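PDB 6TNJ: minor fimbrium subunit Mfa5 from Porphyromonas gingivalis ATCC 33277, which serves as an accessory subunit of the minor fimbriae, the surface pili that mediate biofilm formation and adhesion to host cells and other oral bacteria. Local coordinates for residues 241-246 against 256-261; 245-250 against 271-276. All coordinates share one frame; numbering follows the deposited sequence.

Interaction 1: 241-246 against 256-261; sequences IHTIGY and NSLKLT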
loop_
_atom_site.group_PDB
_atom_site.type_symbol
_atom_site.label_atom_id
_atom_site.label_comp_id
_atom_site.label_asym_id
_atom_site.label_seq_id
_atom_site.Cartn_x
_atom_site.Cartn_y
_atom_site.Cartn_z
ATOM N N ILE A 241 4.460 -10.094 1.571
ATOM C CA ILE A 241 4.346 -8.644 1.679
ATOM C C ILE A 241 5.005 -8.183 2.968
ATOM O O ILE A 241 4.629 -8.609 4.073
ATOM C CB ILE A 241 2.892 -8.150 1.622
ATOM C CG1 ILE A 241 2.209 -8.598 0.335
ATOM C CG2 ILE A 241 2.915 -6.650 1.721
ATOM C CD1 ILE A 241 0.835 -7.995 0.127
ATOM N N HIS A 242 5.976 -7.284 2.820
ATOM C CA HIS A 242 6.595 -6.577 3.928
ATOM C C HIS A 242 6.077 -5.153 3.873
ATOM O O HIS A 242 6.161 -4.523 2.819
ATOM C CB HIS A 242 8.124 -6.549 3.817
ATOM C CG HIS A 242 8.741 -7.854 3.437
ATOM N ND1 HIS A 242 9.475 -8.612 4.325
ATOM C CD2 HIS A 242 8.792 -8.511 2.256
ATOM C CE1 HIS A 242 9.926 -9.684 3.712
ATOM N NE2 HIS A 242 9.515 -9.652 2.456
ATOM N N THR A 243 5.554 -4.641 4.980
ATOM C CA THR A 243 4.980 -3.307 4.972
ATOM C C THR A 243 5.677 -2.427 5.994
ATOM O O THR A 243 5.848 -2.811 7.152
ATOM C CB THR A 243 3.477 -3.361 5.207
ATOM O OG1 THR A 243 2.871 -4.144 4.160
ATOM C CG2 THR A 243 2.883 -1.966 5.173
ATOM N N ILE A 244 6.042 -1.227 5.563
ATOM C CA ILE A 244 6.621 -0.210 6.431
ATOM C C ILE A 244 5.558 0.859 6.644
ATOM O O ILE A 244 5.205 1.584 5.709
ATOM C CB ILE A 244 7.900 0.394 5.837
ATOM C CG1 ILE A 244 8.894 -0.714 5.546
ATOM C CG2 ILE A 244 8.446 1.477 6.788
ATOM C CD1 ILE A 244 10.109 -0.277 4.729
ATOM N N GLY A 245 5.036 0.935 7.865
ATOM C CA GLY A 245 4.228 2.050 8.308
ATOM C C GLY A 245 5.142 3.217 8.639
ATOM O O GLY A 245 5.816 3.203 9.676
ATOM N N TYR A 246 5.152 4.245 7.805
ATOM C CA TYR A 246 6.188 5.283 7.842
ATOM C C TYR A 246 5.712 6.562 8.525
ATOM O O TYR A 246 4.813 7.245 8.026
ATOM C CB TYR A 246 6.623 5.568 6.412
ATOM C CG TYR A 246 7.870 6.422 6.225
ATOM C CD1 TYR A 246 8.949 6.289 7.072
ATOM C CD2 TYR A 246 7.966 7.327 5.171
ATOM C CE1 TYR A 246 10.085 7.024 6.896
ATOM C CE2 TYR A 246 9.124 8.073 4.964
ATOM C CZ TYR A 246 10.170 7.905 5.851
ATOM O OH TYR A 246 11.321 8.617 5.701
ATOM N N ASN A 256 -2.752 0.281 12.055
ATOM C CA ASN A 256 -3.415 -1.014 11.960
ATOM C C ASN A 256 -3.825 -1.324 10.527
ATOM O O ASN A 256 -3.799 -2.480 10.112
ATOM C CB ASN A 256 -4.617 -1.047 12.911
ATOM C CG ASN A 256 -4.196 -0.988 14.377
ATOM O OD1 ASN A 256 -3.017 -0.895 14.672
ATOM N ND2 ASN A 256 -5.162 -1.034 15.295
ATOM N N SER A 257 -4.224 -0.315 9.766
ATOM C CA SER A 257 -4.602 -0.559 8.375
ATOM C C SER A 257 -3.410 -1.038 7.557
ATOM O O SER A 257 -3.550 -1.931 6.712
ATOM C CB SER A 257 -5.177 0.704 7.760
ATOM O OG SER A 257 -6.435 0.999 8.314
ATOM N N LEU A 258 -2.222 -0.459 7.793
ATOM C CA LEU A 258 -1.038 -0.912 7.067
ATOM C C LEU A 258 -0.514 -2.234 7.617
ATOM O O LEU A 258 -0.074 -3.086 6.836
ATOM C CB LEU A 258 0.047 0.175 7.071
ATOM C CG LEU A 258 -0.264 1.292 6.061
ATOM C CD1 LEU A 258 0.532 2.565 6.320
ATOM C CD2 LEU A 258 -0.035 0.846 4.617
ATOM N N LYS A 259 -0.638 -2.459 8.928
ATOM C CA LYS A 259 -0.192 -3.717 9.510
ATOM C C LYS A 259 -0.877 -4.905 8.838
ATOM O O LYS A 259 -0.243 -5.926 8.564
ATOM C CB LYS A 259 -0.461 -3.729 11.021
ATOM C CG LYS A 259 0.067 -4.941 11.722
ATOM C CD LYS A 259 -0.205 -4.940 13.232
ATOM C CE LYS A 259 0.200 -3.663 13.945
ATOM N NZ LYS A 259 0.107 -3.864 15.438
ATOM N N LEU A 260 -2.164 -4.770 8.525
ATOM C CA LEU A 260 -2.932 -5.865 7.955
ATOM C C LEU A 260 -2.605 -6.131 6.489
ATOM O O LEU A 260 -2.962 -7.198 5.981
ATOM C CB LEU A 260 -4.423 -5.578 8.130
ATOM C CG LEU A 260 -4.884 -5.692 9.585
ATOM C CD1 LEU A 260 -6.323 -5.175 9.710
ATOM C CD2 LEU A 260 -4.776 -7.124 10.142
ATOM N N THR A 261 -1.946 -5.206 5.792
ATOM C CA THR A 261 -1.504 -5.517 4.424
ATOM C C THR A 261 -0.325 -6.476 4.409
ATOM O O THR A 261 -0.095 -7.142 3.392
ATOM C CB THR A 261 -1.090 -4.263 3.631
ATOM O OG1 THR A 261 0.106 -3.679 4.188
ATOM C CG2 THR A 261 -2.171 -3.238 3.584
#

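Interaction 2: 245-250 against 271-276; sequences GYDLGD and ATPANL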
loop_
_atom_site.group_PDB
_atom_site.type_symbol
_atom_site.label_atom_id
_atom_site.label_comp_id
_atom_site.label_asym_id
_atom_site.label_seq_id
_atom_site.Cartn_x
_atom_site.Cartn_y
_atom_site.Cartn_z
ATOM N N GLY A 245 5.036 0.935 7.865
ATOM C CA GLY A 245 4.228 2.050 8.308
ATOM C C GLY A 245 5.142 3.217 8.639
ATOM O O GLY A 245 5.816 3.203 9.676
ATOM N N TYR A 246 5.152 4.245 7.805
ATOM C CA TYR A 246 6.188 5.283 7.842
ATOM C C TYR A 246 5.712 6.562 8.525
ATOM O O TYR A 246 4.813 7.245 8.026
ATOM C CB TYR A 246 6.623 5.568 6.412
ATOM C CG TYR A 246 7.870 6.422 6.225
ATOM C CD1 TYR A 246 8.949 6.289 7.072
ATOM C CD2 TYR A 246 7.966 7.327 5.171
ATOM C CE1 TYR A 246 10.085 7.024 6.896
ATOM C CE2 TYR A 246 9.124 8.073 4.964
ATOM C CZ TYR A 246 10.170 7.905 5.851
ATOM O OH TYR A 246 11.321 8.617 5.701
ATOM N N ASP A 247 6.316 6.875 9.682
ATOM C CA ASP A 247 6.102 8.127 10.420
ATOM C C ASP A 247 4.631 8.334 10.749
ATOM O O ASP A 247 4.090 9.426 10.596
ATOM C CB ASP A 247 6.642 9.332 9.642
ATOM C CG ASP A 247 7.158 10.449 10.536
ATOM O OD1 ASP A 247 7.356 10.239 11.767
ATOM O OD2 ASP A 247 7.367 11.554 9.994
ATOM N N LEU A 248 3.969 7.272 11.202
ATOM C CA LEU A 248 2.532 7.333 11.430
ATOM C C LEU A 248 2.142 7.955 12.766
ATOM O O LEU A 248 0.952 8.108 13.030
ATOM C CB LEU A 248 1.954 5.923 11.309
ATOM C CG LEU A 248 2.260 5.223 9.977
ATOM C CD1 LEU A 248 1.596 3.871 9.961
ATOM C CD2 LEU A 248 1.773 6.087 8.833
ATOM N N GLY A 249 3.095 8.338 13.616
ATOM C CA GLY A 249 2.732 9.182 14.763
ATOM C C GLY A 249 1.640 8.679 15.691
ATOM O O GLY A 249 0.815 9.479 16.163
ATOM N N ASP A 250 1.649 7.369 15.997
ATOM C CA ASP A 250 0.727 6.684 16.931
ATOM C C ASP A 250 -0.744 6.887 16.556
ATOM O O ASP A 250 -1.607 6.955 17.428
ATOM C CB ASP A 250 0.955 7.085 18.397
ATOM C CG ASP A 250 2.233 6.462 18.988
ATOM O OD1 ASP A 250 2.196 5.302 19.476
ATOM O OD2 ASP A 250 3.268 7.137 18.940
ATOM N N ALA A 271 8.410 2.720 11.283
ATOM C CA ALA A 271 9.659 3.422 11.079
ATOM C C ALA A 271 9.447 4.919 11.027
ATOM O O ALA A 271 8.372 5.411 10.669
ATOM C CB ALA A 271 10.343 2.977 9.783
ATOM N N THR A 272 10.497 5.634 11.407
ATOM C CA THR A 272 10.649 7.066 11.245
ATOM C C THR A 272 11.694 7.312 10.179
ATOM O O THR A 272 12.452 6.402 9.816
ATOM C CB THR A 272 11.103 7.732 12.553
ATOM O OG1 THR A 272 12.384 7.226 12.898
ATOM C CG2 THR A 272 10.128 7.444 13.695
ATOM N N PRO A 273 11.791 8.530 9.663
ATOM C CA PRO A 273 12.906 8.838 8.748
ATOM C C PRO A 273 14.244 8.495 9.344
ATOM O O PRO A 273 15.116 7.961 8.651
ATOM C CB PRO A 273 12.758 10.341 8.511
ATOM C CG PRO A 273 11.284 10.592 8.713
ATOM C CD PRO A 273 10.851 9.658 9.802
ATOM N N ALA A 274 14.401 8.745 10.647
ATOM C CA ALA A 274 15.665 8.482 11.323
ATOM C C ALA A 274 16.025 7.005 11.352
ATOM O O ALA A 274 17.214 6.668 11.306
ATOM C CB ALA A 274 15.620 9.032 12.752
ATOM N N ASN A 275 15.046 6.102 11.456
ATOM C CA ASN A 275 15.370 4.679 11.548
ATOM C C ASN A 275 14.870 3.840 10.370
ATOM O O ASN A 275 14.926 2.603 10.431
ATOM C CB ASN A 275 14.870 4.098 12.889
ATOM C CG ASN A 275 13.362 3.997 12.990
ATOM O OD1 ASN A 275 12.660 3.994 11.994
ATOM N ND2 ASN A 275 12.865 3.891 14.222
ATOM N N LEU A 276 14.437 4.475 9.279
ATOM C CA LEU A 276 13.945 3.731 8.120
ATOM C C LEU A 276 14.982 2.748 7.570
ATOM O O LEU A 276 14.642 1.613 7.202
ATOM C CB LEU A 276 13.529 4.714 7.029
ATOM C CG LEU A 276 12.920 4.104 5.768
ATOM C CD1 LEU A 276 11.656 3.298 6.143
ATOM C CD2 LEU A 276 12.631 5.187 4.764
#

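Interaction 1: 241-246 against 256-261
The hydroxyl of T261 is gripped by two partners: T243 OG1 donates to T261 OG1 at 2.8 Å, and T261 OG1 donates to the carbonyl oxygen L258 O at 2.7 Å, arriving in the carbonyl plane on a lone pair. The result is a chain of two hydrogen bonds that links strand 240-246 to L258 in helix 252-259. T261 turns its OG1 back between its backbone N and carbonyl carbon (chi1 67°), within range of both partners. L258 O also accepts from T261 N at 3.0 Å, so one residue satisfies it twice. Threonine suits both places: the T261 hydroxyl both accepts and donates, while T243 bonds through its hydroxyl and keeps its methyl for packing. The T243 side chain crosses that of T261 at about a right angle, and its CG2, anti to the backbone N, lies 4.0 Å from L258 CB. Two residues further along the strand, L258 CD1 rests 4.2 Å from G245 CA, against glycine backbone; glycine here leaves room for L248 CD1. At the other end I241 CG2 and CD1 both meet T261 O, each at 3.5 Å. All of this is buried between the first two elements of the beta-alpha-beta unit formed by strand 240-246, helix 252-259 and strand 268-271; strand 110-117 adjoins through L115 and S117, and helix 223-236 covers I241 through A231 and K235.

Interaction 2: 245-250 against 271-276
G245 and Y246 run parallel to A271 where strand 240-246 meets 268-271, the edge strand of the central sheet of this von Willebrand factor type A domain. Two backbone bonds bracket the Y246-A271 pair: A271 N donates to G245 O at 3.1 Å, and D247 N to A271 O at 2.7 Å, both close to straight at 172° and 164°. Past this pair the chains leave the sheet. Y246 sets CG anti to its backbone N (chi1 -169°), which sends the ring across the loop leading into helix 276-290. An aromatic residue fits here because its flat body spans loop and helix start: T272 O lies in plane at the ring edge, P273 crosses it obliquely, and L276 stands at about a right angle, CD2 3.8 Å from Y246 CE1. The phenol oxygen hydrogen-bonds to R28 O, and Y246 also packs on D118, a calcium ligand. D247 directs its carboxylate to a salt bridge with R28, while P273 CD lies 3.8 Å from D247 CG, the side chains crossing at about a right angle. T272 OG1 accepts from N275 N in an ST motif, and N275 OD1 accepts from T272 N at 2.8 Å, the donor out of the carbonyl plane, off the lone pairs.

How the interactions relate
Both interactions use strand 240-246 and share G245 and Y246, but they engage it differently. Interaction 1 is wholly buried and packs helix 252-259 and the residues after it on one face of the sheet, joined by hydroxyls and methyl groups, with no backbone bond between the segments. Interaction 2 lies nearer the surface at the strand's C-terminal end, where main-chain bonds pair the ends of two neighbouring strands and a tyrosine reaches over the following loop; there D247 also forms a salt bridge with R28. The two centres are 12 Å apart and connect by apolar packing: I244 CG2 approaches L276 CD1 at 3.7 Å, and on the helix 252-259 side L258 CD1 meets L248 CD1 at 4.0 Å.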